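Local coordinates for protein beta-1,4-galactanase (Thielavia heterothallica, PDB 1HJS) that hydrolyses the beta-1,4-galactosidic linkages of type I arabinogalactans as a family 53 glycoside hydrolase of clan GH-A, at residues N152-L157 and Q198-L203; F213-S218 and T246-S251; G145-W150 and N189-N194; K119-G124 and D166-P171. All blocks are in the same frame, centred on the assembly; numbering follows the deposited sequence.

Interaction 1: N152-L157 and Q198-L203; sequences NIARLL and QGTLEL
Ala154 turns its methyl group toward residues 198-203 and is met there by three side chains. The Thr200 hydroxyl oxygen comes closest, with OG1 3.0 Å from Ala154 CB; chi1 of 52° sets this oxygen between the threonine's own backbone N and carbonyl carbon, facing the helix. CB of Gln198 touches the same methyl at 3.7 Å, while the amide end of Gln198 turns back to the carbonyl of Asn194. Leu201 CB completes the group, 4.1 Å from Ala154 CB. This is helix-to-loop packing on the outside of a (beta/alpha)8 barrel: helix 150-165 meets the chain that leaves helix 185-196 and leads to strand 208-212. One turn on from Ala154, Leu157 and Leu201 cross obliquely. The Leu201 CG is carried anti to its backbone N (chi1 178°), which sends both methyls to Leu157, CD2 lying 4.0 Å from Leu157 CB. No hydrogen bond joins the two segments, and the guanidinium of Arg155 turns instead to a salt bridge with Asp103.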
loop_
_atom_site.group_PDB
_atom_site.type_symbol
_atom_site.label_atom_id
_atom_site.label_comp_id
_atom_site.label_asym_id
_atom_site.label_seq_id
_atom_site.Cartn_x
_atom_site.Cartn_y
_atom_site.Cartn_z
ATOM N N ASN A 152 -21.124 -0.862 -11.173
ATOM C CA ASN A 152 -20.836 0.317 -10.362
ATOM C C ASN A 152 -19.349 0.437 -10.038
ATOM O O ASN A 152 -18.780 1.523 -10.087
ATOM C CB ASN A 152 -21.649 0.283 -9.061
ATOM C CG ASN A 152 -23.114 0.648 -9.276
ATOM O OD1 ASN A 152 -23.546 0.901 -10.402
ATOM N ND2 ASN A 152 -23.878 0.683 -8.195
ATOM N N ILE A 153 -18.724 -0.683 -9.698
ATOM C CA ILE A 153 -17.300 -0.688 -9.373
ATOM C C ILE A 153 -16.473 -0.211 -10.566
ATOM O O ILE A 153 -15.610 0.657 -10.428
ATOM C CB ILE A 153 -16.834 -2.102 -8.969
ATOM C CG1 ILE A 153 -17.537 -2.522 -7.676
ATOM C CG2 ILE A 153 -15.318 -2.123 -8.790
ATOM C CD1 ILE A 153 -17.260 -3.952 -7.267
ATOM N N ALA A 154 -16.743 -0.775 -11.739
ATOM C CA ALA A 154 -16.014 -0.387 -12.941
ATOM C C ALA A 154 -16.212 1.102 -13.220
ATOM O O ALA A 154 -15.268 1.810 -13.565
ATOM C CB ALA A 154 -16.487 -1.214 -14.138
ATOM N N ARG A 155 -17.446 1.568 -13.062
ATOM C CA ARG A 155 -17.770 2.966 -13.305
ATOM C C ARG A 155 -17.044 3.886 -12.326
ATOM O O ARG A 155 -16.494 4.922 -12.714
ATOM C CB ARG A 155 -19.279 3.169 -13.192
ATOM C CG ARG A 155 -19.721 4.607 -13.320
ATOM C CD ARG A 155 -20.623 4.796 -14.527
ATOM N NE ARG A 155 -21.740 5.681 -14.209
ATOM C CZ ARG A 155 -22.988 5.272 -14.007
ATOM N NH1 ARG A 155 -23.299 3.983 -14.097
ATOM N NH2 ARG A 155 -23.925 6.155 -13.701
ATOM N N LEU A 156 -17.049 3.507 -11.054
ATOM C CA LEU A 156 -16.383 4.302 -10.034
ATOM C C LEU A 156 -14.878 4.374 -10.295
ATOM O O LEU A 156 -14.286 5.457 -10.255
ATOM C CB LEU A 156 -16.655 3.711 -8.644
ATOM C CG LEU A 156 -18.093 3.851 -8.127
ATOM C CD1 LEU A 156 -18.275 3.007 -6.871
ATOM C CD2 LEU A 156 -18.396 5.317 -7.835
ATOM N N LEU A 157 -14.261 3.228 -10.571
ATOM C CA LEU A 157 -12.824 3.197 -10.828
ATOM C C LEU A 157 -12.465 4.001 -12.080
ATOM O O LEU A 157 -11.411 4.647 -12.133
ATOM C CB LEU A 157 -12.335 1.748 -10.950
ATOM C CG LEU A 157 -12.446 0.945 -9.646
ATOM C CD1 LEU A 157 -11.992 -0.485 -9.874
ATOM C CD2 LEU A 157 -11.601 1.603 -8.562
ATOM N N GLN A 198 -17.060 -5.251 -17.820
ATOM C CA GLN A 198 -18.109 -4.239 -17.839
ATOM C C GLN A 198 -17.950 -3.262 -19.004
ATOM O O GLN A 198 -18.935 -2.725 -19.510
ATOM C CB GLN A 198 -18.126 -3.466 -16.518
ATOM C CG GLN A 198 -18.383 -4.336 -15.299
ATOM C CD GLN A 198 -19.612 -5.214 -15.462
ATOM O OE1 GLN A 198 -20.701 -4.726 -15.769
ATOM N NE2 GLN A 198 -19.443 -6.516 -15.254
ATOM N N GLY A 199 -16.711 -3.026 -19.424
ATOM C CA GLY A 199 -16.480 -2.122 -20.534
ATOM C C GLY A 199 -16.168 -0.678 -20.176
ATOM O O GLY A 199 -15.479 0.007 -20.934
ATOM N N THR A 200 -16.671 -0.200 -19.041
ATOM C CA THR A 200 -16.418 1.177 -18.626
ATOM C C THR A 200 -14.953 1.366 -18.243
ATOM O O THR A 200 -14.269 2.222 -18.805
ATOM C CB THR A 200 -17.318 1.579 -17.446
ATOM O OG1 THR A 200 -17.195 0.612 -16.399
ATOM C CG2 THR A 200 -18.771 1.656 -17.894
ATOM N N LEU A 201 -14.471 0.576 -17.289
ATOM C CA LEU A 201 -13.067 0.662 -16.903
ATOM C C LEU A 201 -12.300 -0.158 -17.931
ATOM O O LEU A 201 -12.557 -1.351 -18.095
ATOM C CB LEU A 201 -12.833 0.070 -15.511
ATOM C CG LEU A 201 -11.366 0.094 -15.057
ATOM C CD1 LEU A 201 -10.942 1.530 -14.776
ATOM C CD2 LEU A 201 -11.187 -0.756 -13.813
ATOM N N GLU A 202 -11.376 0.480 -18.636
ATOM C CA GLU A 202 -10.583 -0.214 -19.644
ATOM C C GLU A 202 -9.207 -0.545 -19.091
ATOM O O GLU A 202 -8.744 0.099 -18.153
ATOM C CB GLU A 202 -10.415 0.657 -20.888
ATOM C CG GLU A 202 -11.712 1.066 -21.552
ATOM C CD GLU A 202 -11.468 1.764 -22.871
ATOM O OE1 GLU A 202 -10.935 1.114 -23.794
ATOM O OE2 GLU A 202 -11.800 2.962 -22.983
ATOM N N LEU A 203 -8.554 -1.544 -19.678
ATOM C CA LEU A 203 -7.221 -1.926 -19.237
ATOM C C LEU A 203 -6.281 -0.733 -19.323
ATOM O O LEU A 203 -5.371 -0.590 -18.509
ATOM C CB LEU A 203 -6.664 -3.065 -20.097
ATOM C CG LEU A 203 -6.731 -4.478 -19.515
ATOM C CD1 LEU A 203 -5.989 -5.428 -20.435
ATOM C CD2 LEU A 203 -6.113 -4.507 -18.123
#

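Interaction 2: F213-S218 and T246-S251; sequences FYPFYS and TNWPIS
The Thr246 hydroxyl donates to the carbonyl of Phe213, OG1 to O 2.7 Å, and approaches almost end-on, with a C=O...donor angle of 170°. Chi1 of -166° swings OG1 away from its own backbone N to reach that oxygen, and Thr246 CA adds a CH...O contact to it. Thr246 and Asn247 bury the most surface here, with Pro215 next.

Asn247 packs against the edges of two rings: its CB is 3.6 Å from Phe216 CZ, and its CG is 3.6 Å from Tyr214 CE1. The amide plane stands 73° from the Tyr214 ring, and ND2 is held by the carbonyl of Trp296. Pro215 CD comes up to the carbonyl oxygen of Asn247, CD to O 3.2 Å, an oxygen buried without a hydrogen-bonding partner. Pro215 CG packs on Trp248 CE3 at 3.7 Å.

Tyr214 OH bonds to Glu245, the nucleophile. The two loops follow neighbouring barrel strands, 208-212 and 240-245, at their C-terminal ends, where the active site of a clan GH-A (beta/alpha)8 barrel lies.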
loop_
_atom_site.group_PDB
_atom_site.type_symbol
_atom_site.label_atom_id
_atom_site.label_comp_id
_atom_site.label_asym_id
_atom_site.label_seq_id
_atom_site.Cartn_x
_atom_site.Cartn_y
_atom_site.Cartn_z
ATOM N N PHE A 213 0.449 -8.906 0.845
ATOM C CA PHE A 213 0.943 -10.255 1.070
ATOM C C PHE A 213 1.478 -10.350 2.487
ATOM O O PHE A 213 2.564 -9.845 2.787
ATOM C CB PHE A 213 2.051 -10.619 0.076
ATOM C CG PHE A 213 2.579 -12.018 0.252
ATOM C CD1 PHE A 213 1.780 -13.118 -0.048
ATOM C CD2 PHE A 213 3.859 -12.236 0.746
ATOM C CE1 PHE A 213 2.252 -14.421 0.145
ATOM C CE2 PHE A 213 4.344 -13.532 0.945
ATOM C CZ PHE A 213 3.537 -14.628 0.643
ATOM N N TYR A 214 0.696 -10.989 3.354
ATOM C CA TYR A 214 1.050 -11.167 4.757
ATOM C C TYR A 214 1.131 -12.664 5.061
ATOM O O TYR A 214 0.364 -13.462 4.513
ATOM C CB TYR A 214 -0.003 -10.509 5.647
ATOM C CG TYR A 214 0.035 -8.996 5.632
ATOM C CD1 TYR A 214 1.044 -8.298 6.295
ATOM C CD2 TYR A 214 -0.948 -8.261 4.967
ATOM C CE1 TYR A 214 1.072 -6.905 6.301
ATOM C CE2 TYR A 214 -0.927 -6.862 4.968
ATOM C CZ TYR A 214 0.083 -6.196 5.640
ATOM O OH TYR A 214 0.105 -4.818 5.673
ATOM N N PRO A 215 2.055 -13.062 5.944
ATOM C CA PRO A 215 2.201 -14.480 6.280
ATOM C C PRO A 215 1.395 -14.972 7.476
ATOM O O PRO A 215 1.339 -16.176 7.724
ATOM C CB PRO A 215 3.695 -14.598 6.538
ATOM C CG PRO A 215 3.965 -13.313 7.305
ATOM C CD PRO A 215 3.178 -12.273 6.493
ATOM N N PHE A 216 0.760 -14.062 8.205
ATOM C CA PHE A 216 0.039 -14.446 9.413
ATOM C C PHE A 216 -1.484 -14.355 9.452
ATOM O O PHE A 216 -2.062 -14.234 10.532
ATOM C CB PHE A 216 0.618 -13.673 10.602
ATOM C CG PHE A 216 0.961 -12.247 10.287
ATOM C CD1 PHE A 216 -0.008 -11.369 9.812
ATOM C CD2 PHE A 216 2.257 -11.779 10.462
ATOM C CE1 PHE A 216 0.310 -10.036 9.515
ATOM C CE2 PHE A 216 2.584 -10.449 10.168
ATOM C CZ PHE A 216 1.607 -9.580 9.695
ATOM N N TYR A 217 -2.133 -14.429 8.298
ATOM C CA TYR A 217 -3.593 -14.374 8.249
ATOM C C TYR A 217 -4.162 -15.629 7.600
ATOM O O TYR A 217 -5.376 -15.751 7.424
ATOM C CB TYR A 217 -4.061 -13.144 7.472
ATOM C CG TYR A 217 -3.777 -11.836 8.169
ATOM C CD1 TYR A 217 -4.211 -11.614 9.478
ATOM C CD2 TYR A 217 -3.075 -10.815 7.526
ATOM C CE1 TYR A 217 -3.953 -10.411 10.129
ATOM C CE2 TYR A 217 -2.810 -9.608 8.169
ATOM C CZ TYR A 217 -3.252 -9.412 9.468
ATOM O OH TYR A 217 -2.994 -8.223 10.104
ATOM N N SER A 218 -3.275 -16.557 7.250
ATOM C CA SER A 218 -3.664 -17.806 6.601
ATOM C C SER A 218 -2.427 -18.564 6.151
ATOM O O SER A 218 -1.505 -17.981 5.584
ATOM C CB SER A 218 -4.545 -17.525 5.380
ATOM O OG SER A 218 -4.684 -18.687 4.574
ATOM N N THR A 246 3.347 -5.736 3.207
ATOM C CA THR A 246 3.878 -6.996 3.715
ATOM C C THR A 246 4.552 -6.738 5.062
ATOM O O THR A 246 4.953 -5.607 5.364
ATOM C CB THR A 246 4.879 -7.652 2.725
ATOM O OG1 THR A 246 5.116 -9.015 3.114
ATOM C CG2 THR A 246 6.206 -6.901 2.715
ATOM N N ASN A 247 4.647 -7.789 5.869
ATOM C CA ASN A 247 5.239 -7.733 7.205
ATOM C C ASN A 247 5.872 -9.091 7.514
ATOM O O ASN A 247 5.506 -10.105 6.918
ATOM C CB ASN A 247 4.157 -7.548 8.282
ATOM C CG ASN A 247 3.791 -6.098 8.562
ATOM O OD1 ASN A 247 2.859 -5.845 9.326
ATOM N ND2 ASN A 247 4.514 -5.150 7.972
ATOM N N TRP A 248 6.825 -9.086 8.442
ATOM C CA TRP A 248 7.434 -10.310 8.959
ATOM C C TRP A 248 7.754 -9.966 10.407
ATOM O O TRP A 248 8.365 -8.936 10.693
ATOM C CB TRP A 248 8.707 -10.737 8.233
ATOM C CG TRP A 248 9.178 -12.050 8.800
ATOM C CD1 TRP A 248 10.135 -12.236 9.758
ATOM C CD2 TRP A 248 8.623 -13.345 8.536
ATOM N NE1 TRP A 248 10.207 -13.565 10.107
ATOM C CE2 TRP A 248 9.290 -14.268 9.373
ATOM C CE3 TRP A 248 7.618 -13.816 7.675
ATOM C CZ2 TRP A 248 8.989 -15.637 9.376
ATOM C CZ3 TRP A 248 7.317 -15.177 7.676
ATOM C CH2 TRP A 248 8.003 -16.072 8.524
ATOM N N PRO A 249 7.346 -10.828 11.343
ATOM C CA PRO A 249 7.603 -10.544 12.752
ATOM C C PRO A 249 8.983 -10.791 13.334
ATOM O O PRO A 249 9.702 -11.706 12.919
ATOM C CB PRO A 249 6.529 -11.373 13.459
ATOM C CG PRO A 249 6.421 -12.572 12.600
ATOM C CD PRO A 249 6.518 -12.040 11.179
ATOM N N ILE A 250 9.349 -9.944 14.292
ATOM C CA ILE A 250 10.601 -10.112 15.013
ATOM C C ILE A 250 10.171 -10.805 16.307
ATOM O O ILE A 250 10.994 -11.232 17.112
ATOM C CB ILE A 250 11.305 -8.764 15.330
ATOM C CG1 ILE A 250 10.365 -7.814 16.061
ATOM C CG2 ILE A 250 11.824 -8.141 14.045
ATOM C CD1 ILE A 250 11.030 -6.498 16.443
ATOM N N SER A 251 8.857 -10.919 16.480
ATOM C CA SER A 251 8.278 -11.580 17.645
ATOM C C SER A 251 6.831 -11.979 17.373
ATOM O O SER A 251 6.010 -11.144 16.994
ATOM C CB SER A 251 8.342 -10.667 18.873
ATOM O OG SER A 251 7.811 -11.325 20.011
#

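Interaction 3: G145-W150 and N189-N194; sequences GRTENW and NWWYTN
The indole of Trp150 has Asn194 CB over one face and Glu148 CA, from its own segment, over the opposite one, while Trp190 and Trp191 meet its edge. Asn194 CB makes a CH-pi contact, 3.4 Å from the centroid of the five-membered ring of Trp150, and its amide plane is turned 15° from that of the indole. That amide is steadied by its own helix: ND2 donates to Trp190 O, 2.8 Å away, an oxygen that also accepts from Asn194 N on the other face of its carbonyl plane.

The edge of Trp150 drives into two tryptophan faces. Its CZ2 stands 3.3 Å from Trp190 CZ2 in a T-shaped pair with planes at 77°, and its CZ3 is 3.9 Å from Trp191 CD1 in a second such pair at 84°. With CG anti to the backbone N, the Trp190 indole reaches across to present its face to the Trp150 edge, and Glu148 CG touches its rim. An alanine in place of Trp150 would be likely to open a gap between the helices, leaving both tryptophan faces without their edge partner and Asn194 CB without its ring. Trp150, Trp190 and Trp191 form an aromatic cluster that ties the start of helix 150-165 to helix 185-196, two successive outer helices of the (beta/alpha)8 barrel.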
loop_
_atom_site.group_PDB
_atom_site.type_symbol
_atom_site.label_atom_id
_atom_site.label_comp_id
_atom_site.label_asym_id
_atom_site.label_seq_id
_atom_site.Cartn_x
_atom_site.Cartn_y
_atom_site.Cartn_z
ATOM N N GLY A 145 -20.554 0.643 -4.332
ATOM C CA GLY A 145 -19.500 -0.072 -5.033
ATOM C C GLY A 145 -19.166 -1.416 -4.410
ATOM O O GLY A 145 -18.056 -1.923 -4.567
ATOM N N ARG A 146 -20.132 -1.994 -3.701
ATOM C CA ARG A 146 -19.951 -3.293 -3.051
ATOM C C ARG A 146 -20.075 -4.433 -4.059
ATOM O O ARG A 146 -20.964 -4.415 -4.909
ATOM C CB ARG A 146 -21.020 -3.474 -1.967
ATOM C CG ARG A 146 -21.001 -4.834 -1.254
ATOM C CD ARG A 146 -19.792 -4.959 -0.337
ATOM N NE ARG A 146 -19.934 -6.030 0.655
ATOM C CZ ARG A 146 -19.683 -7.316 0.432
ATOM N NH1 ARG A 146 -19.266 -7.729 -0.761
ATOM N NH2 ARG A 146 -19.843 -8.197 1.412
ATOM N N THR A 147 -19.184 -5.420 -3.980
ATOM C CA THR A 147 -19.279 -6.563 -4.880
ATOM C C THR A 147 -20.575 -7.269 -4.468
ATOM O O THR A 147 -20.891 -7.309 -3.277
ATOM C CB THR A 147 -18.072 -7.522 -4.722
ATOM O OG1 THR A 147 -17.843 -7.790 -3.334
ATOM C CG2 THR A 147 -16.819 -6.910 -5.321
ATOM N N GLU A 148 -21.308 -7.860 -5.414
ATOM C CA GLU A 148 -20.935 -7.921 -6.826
ATOM C C GLU A 148 -21.544 -6.868 -7.762
ATOM O O GLU A 148 -21.983 -7.195 -8.866
ATOM C CB GLU A 148 -21.258 -9.323 -7.348
ATOM C CG GLU A 148 -20.627 -10.431 -6.509
ATOM C CD GLU A 148 -21.444 -11.712 -6.507
ATOM O OE1 GLU A 148 -21.608 -12.319 -7.582
ATOM O OE2 GLU A 148 -21.926 -12.110 -5.426
ATOM N N ASN A 149 -21.567 -5.614 -7.320
ATOM C CA ASN A 149 -22.065 -4.505 -8.138
ATOM C C ASN A 149 -20.924 -4.157 -9.109
ATOM O O ASN A 149 -20.378 -3.053 -9.059
ATOM C CB ASN A 149 -22.361 -3.278 -7.256
ATOM C CG ASN A 149 -23.821 -3.174 -6.845
ATOM O OD1 ASN A 149 -24.148 -2.576 -5.809
ATOM N ND2 ASN A 149 -24.707 -3.728 -7.660
ATOM N N TRP A 150 -20.566 -5.100 -9.980
ATOM C CA TRP A 150 -19.470 -4.904 -10.930
ATOM C C TRP A 150 -19.613 -3.664 -11.808
ATOM O O TRP A 150 -18.642 -2.946 -12.037
ATOM C CB TRP A 150 -19.316 -6.140 -11.824
ATOM C CG TRP A 150 -19.061 -7.406 -11.059
ATOM C CD1 TRP A 150 -19.828 -8.538 -11.064
ATOM C CD2 TRP A 150 -17.957 -7.674 -10.186
ATOM N NE1 TRP A 150 -19.269 -9.495 -10.250
ATOM C CE2 TRP A 150 -18.119 -8.991 -9.700
ATOM C CE3 TRP A 150 -16.841 -6.930 -9.772
ATOM C CZ2 TRP A 150 -17.208 -9.583 -8.818
ATOM C CZ3 TRP A 150 -15.934 -7.518 -8.894
ATOM C CH2 TRP A 150 -16.126 -8.833 -8.428
ATOM N N ASN A 189 -8.234 -13.205 -10.118
ATOM C CA ASN A 189 -8.823 -13.458 -11.425
ATOM C C ASN A 189 -10.314 -13.152 -11.448
ATOM O O ASN A 189 -10.815 -12.518 -12.378
ATOM C CB ASN A 189 -8.577 -14.912 -11.831
ATOM C CG ASN A 189 -9.033 -15.202 -13.245
ATOM O OD1 ASN A 189 -8.766 -14.429 -14.168
ATOM N ND2 ASN A 189 -9.715 -16.325 -13.428
ATOM N N TRP A 190 -11.019 -13.603 -10.419
ATOM C CA TRP A 190 -12.454 -13.369 -10.303
ATOM C C TRP A 190 -12.764 -11.867 -10.328
ATOM O O TRP A 190 -13.663 -11.413 -11.041
ATOM C CB TRP A 190 -12.949 -13.989 -8.993
ATOM C CG TRP A 190 -14.328 -13.589 -8.559
ATOM C CD1 TRP A 190 -15.519 -14.030 -9.067
ATOM C CD2 TRP A 190 -14.655 -12.691 -7.489
ATOM N NE1 TRP A 190 -16.567 -13.463 -8.375
ATOM C CE2 TRP A 190 -16.064 -12.638 -7.403
ATOM C CE3 TRP A 190 -13.891 -11.925 -6.597
ATOM C CZ2 TRP A 190 -16.728 -11.850 -6.456
ATOM C CZ3 TRP A 190 -14.551 -11.138 -5.653
ATOM C CH2 TRP A 190 -15.960 -11.109 -5.594
ATOM N N TRP A 191 -12.001 -11.100 -9.556
ATOM C CA TRP A 191 -12.213 -9.662 -9.461
ATOM C C TRP A 191 -11.942 -8.914 -10.767
ATOM O O TRP A 191 -12.831 -8.246 -11.299
ATOM C CB TRP A 191 -11.333 -9.075 -8.350
ATOM C CG TRP A 191 -11.777 -7.713 -7.891
ATOM C CD1 TRP A 191 -12.634 -7.432 -6.864
ATOM C CD2 TRP A 191 -11.386 -6.451 -8.444
ATOM N NE1 TRP A 191 -12.797 -6.075 -6.740
ATOM C CE2 TRP A 191 -12.043 -5.448 -7.698
ATOM C CE3 TRP A 191 -10.544 -6.069 -9.500
ATOM C CZ2 TRP A 191 -11.884 -4.082 -7.969
ATOM C CZ3 TRP A 191 -10.385 -4.709 -9.771
ATOM C CH2 TRP A 191 -11.053 -3.734 -9.006
ATOM N N TYR A 192 -10.719 -9.019 -11.278
ATOM C CA TYR A 192 -10.363 -8.321 -12.513
ATOM C C TYR A 192 -11.219 -8.733 -13.708
ATOM O O TYR A 192 -11.615 -7.888 -14.511
ATOM C CB TYR A 192 -8.879 -8.527 -12.833
ATOM C CG TYR A 192 -7.962 -7.682 -11.970
ATOM C CD1 TYR A 192 -7.962 -6.288 -12.077
ATOM C CD2 TYR A 192 -7.119 -8.270 -11.026
ATOM C CE1 TYR A 192 -7.144 -5.499 -11.262
ATOM C CE2 TYR A 192 -6.299 -7.492 -10.205
ATOM C CZ TYR A 192 -6.318 -6.111 -10.327
ATOM O OH TYR A 192 -5.514 -5.344 -9.508
ATOM N N THR A 193 -11.518 -10.021 -13.822
ATOM C CA THR A 193 -12.333 -10.492 -14.938
ATOM C C THR A 193 -13.715 -9.836 -14.934
ATOM O O THR A 193 -14.173 -9.321 -15.957
ATOM C CB THR A 193 -12.504 -12.021 -14.897
ATOM O OG1 THR A 193 -11.223 -12.648 -15.056
ATOM C CG2 THR A 193 -13.432 -12.485 -16.020
ATOM N N ASN A 194 -14.373 -9.839 -13.780
ATOM C CA ASN A 194 -15.705 -9.256 -13.675
ATOM C C ASN A 194 -15.737 -7.738 -13.782
ATOM O O ASN A 194 -16.694 -7.164 -14.296
ATOM C CB ASN A 194 -16.367 -9.712 -12.378
ATOM C CG ASN A 194 -16.871 -11.137 -12.463
ATOM O OD1 ASN A 194 -17.720 -11.449 -13.297
ATOM N ND2 ASN A 194 -16.352 -12.011 -11.606
#

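Interaction 4: K119-G124 and D166-P171; sequences KLQNAG and DSSLSP
Gln121 carries this contact between the last turn of helix 102-122 and the loop that follows helix 150-165 in the (beta/alpha)8 barrel. The helix ends in a Schellman motif with Gly124, at positive phi, as the C-prime residue.

One direct hydrogen bond crosses: Ser170 N donates to Gln121 OE1 at 3.0 Å, the N-H...O angle being 155° and the donor standing well above the carbonyl plane. OE1 also accepts from Gln126 NE2, so two donors grip it. Replacing Gln121 by a leucine would probably leave Ser170 N and the Gln126 amide without their shared acceptor.

Van der Waals contacts complete the join. Gln121 CG stands opposite its backbone N (chi1 171°), which puts it 3.2 Å from Ser168 OG. Leu169 brings one methyl, CD2, within 3.8 Å of Gln121 CB and 4.2 Å of Leu120 CB.

The remaining link runs through water: Gln121 NE2 donates to a molecule 3.0 Å away, which in turn donates to Ser170 O at 2.7 Å.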
loop_
_atom_site.group_PDB
_atom_site.type_symbol
_atom_site.label_atom_id
_atom_site.label_comp_id
_atom_site.label_asym_id
_atom_site.label_seq_id
_atom_site.Cartn_x
_atom_site.Cartn_y
_atom_site.Cartn_z
ATOM N N LYS A 119 -4.166 19.613 -5.845
ATOM C CA LYS A 119 -3.586 20.171 -4.628
ATOM C C LYS A 119 -2.191 19.608 -4.404
ATOM O O LYS A 119 -1.304 20.306 -3.918
ATOM C CB LYS A 119 -4.485 19.889 -3.424
ATOM C CG LYS A 119 -5.762 20.717 -3.440
ATOM C CD LYS A 119 -6.676 20.397 -2.268
ATOM C CE LYS A 119 -7.936 21.261 -2.311
ATOM N NZ LYS A 119 -8.945 20.820 -1.309
ATOM N N LEU A 120 -1.997 18.345 -4.765
ATOM C CA LEU A 120 -0.684 17.726 -4.627
ATOM C C LEU A 120 0.271 18.421 -5.599
ATOM O O LEU A 120 1.384 18.808 -5.229
ATOM C CB LEU A 120 -0.766 16.231 -4.944
ATOM C CG LEU A 120 -1.392 15.378 -3.836
ATOM C CD1 LEU A 120 -1.756 13.996 -4.367
ATOM C CD2 LEU A 120 -0.409 15.269 -2.677
ATOM N N GLN A 121 -0.177 18.581 -6.840
ATOM C CA GLN A 121 0.621 19.244 -7.866
ATOM C C GLN A 121 1.011 20.650 -7.404
ATOM O O GLN A 121 2.171 21.053 -7.523
ATOM C CB GLN A 121 -0.181 19.325 -9.171
ATOM C CG GLN A 121 0.439 20.184 -10.275
ATOM C CD GLN A 121 1.815 19.715 -10.704
ATOM O OE1 GLN A 121 2.121 18.523 -10.669
ATOM N NE2 GLN A 121 2.650 20.660 -11.131
ATOM N N ASN A 122 0.039 21.387 -6.872
ATOM C CA ASN A 122 0.282 22.750 -6.408
ATOM C C ASN A 122 1.255 22.830 -5.242
ATOM O O ASN A 122 1.835 23.888 -4.980
ATOM C CB ASN A 122 -1.039 23.423 -6.029
ATOM C CG ASN A 122 -1.939 23.645 -7.228
ATOM O OD1 ASN A 122 -1.480 23.629 -8.370
ATOM N ND2 ASN A 122 -3.222 23.872 -6.974
ATOM N N ALA A 123 1.427 21.714 -4.543
ATOM C CA ALA A 123 2.347 21.650 -3.415
ATOM C C ALA A 123 3.694 21.099 -3.880
ATOM O O ALA A 123 4.588 20.861 -3.068
ATOM C CB ALA A 123 1.770 20.768 -2.317
ATOM N N GLY A 124 3.830 20.899 -5.189
ATOM C CA GLY A 124 5.071 20.385 -5.741
ATOM C C GLY A 124 5.254 18.889 -5.548
ATOM O O GLY A 124 6.373 18.373 -5.629
ATOM N N ASP A 166 -7.125 13.757 -15.700
ATOM C CA ASP A 166 -7.524 15.125 -16.035
ATOM C C ASP A 166 -6.889 16.168 -15.120
ATOM O O ASP A 166 -7.117 17.365 -15.292
ATOM C CB ASP A 166 -9.048 15.287 -15.966
ATOM C CG ASP A 166 -9.773 14.533 -17.069
ATOM O OD1 ASP A 166 -9.132 14.167 -18.074
ATOM O OD2 ASP A 166 -10.996 14.319 -16.935
ATOM N N SER A 167 -6.092 15.718 -14.155
ATOM C CA SER A 167 -5.453 16.634 -13.211
ATOM C C SER A 167 -4.225 17.316 -13.796
ATOM O O SER A 167 -3.772 16.979 -14.893
ATOM C CB SER A 167 -5.041 15.891 -11.940
ATOM O OG SER A 167 -3.891 15.100 -12.176
ATOM N N SER A 168 -3.685 18.266 -13.039
ATOM C CA SER A 168 -2.509 19.019 -13.457
ATOM C C SER A 168 -1.198 18.351 -13.048
ATOM O O SER A 168 -0.126 18.909 -13.271
ATOM C CB SER A 168 -2.558 20.426 -12.867
ATOM O OG SER A 168 -2.560 20.363 -11.449
ATOM N N LEU A 169 -1.281 17.166 -12.445
ATOM C CA LEU A 169 -0.078 16.455 -12.030
ATOM C C LEU A 169 0.850 16.263 -13.219
ATOM O O LEU A 169 0.456 15.697 -14.241
ATOM C CB LEU A 169 -0.434 15.086 -11.433
ATOM C CG LEU A 169 -0.981 15.076 -10.001
ATOM C CD1 LEU A 169 -1.466 13.672 -9.644
ATOM C CD2 LEU A 169 0.107 15.523 -9.031
ATOM N N SER A 170 2.086 16.732 -13.083
ATOM C CA SER A 170 3.061 16.600 -14.157
ATOM C C SER A 170 4.461 16.412 -13.577
ATOM O O SER A 170 5.006 17.318 -12.943
ATOM C CB SER A 170 3.026 17.842 -15.051
ATOM O OG SER A 170 3.857 17.677 -16.188
ATOM N N PRO A 171 5.063 15.235 -13.801
ATOM C CA PRO A 171 4.494 14.120 -14.567
ATOM C C PRO A 171 3.337 13.400 -13.879
ATOM O O PRO A 171 3.128 13.539 -12.673
ATOM C CB PRO A 171 5.696 13.206 -14.773
ATOM C CG PRO A 171 6.452 13.391 -13.495
ATOM C CD PRO A 171 6.410 14.894 -13.304
HETATM O O HOH W 1 4.969 20.032 -12.877
#

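Interactions 1, 3 and 4 belong to the outer layer of the barrel and alternate along the chain, whereas interaction 2 comes after all of them in sequence. Interactions 1 and 3 have centres about 10 Å apart and touch, Leu157 packing on Trp191 and Ile153 on Thr147; both join helix 150-165 or its start to helix 185-196 or the loop after it. Interaction 4, its centre about 24 Å from that of interaction 1, ties the far end of helix 102-122 to the loop after helix 150-165. Interaction 2 lies across the chain's centre from interaction 4, centres about 35 Å apart. Three contacts thus join outer helices to neighbouring helices or the loops that follow them; interaction 2 lies at the C-terminal ends of the barrel strands, beside the active site.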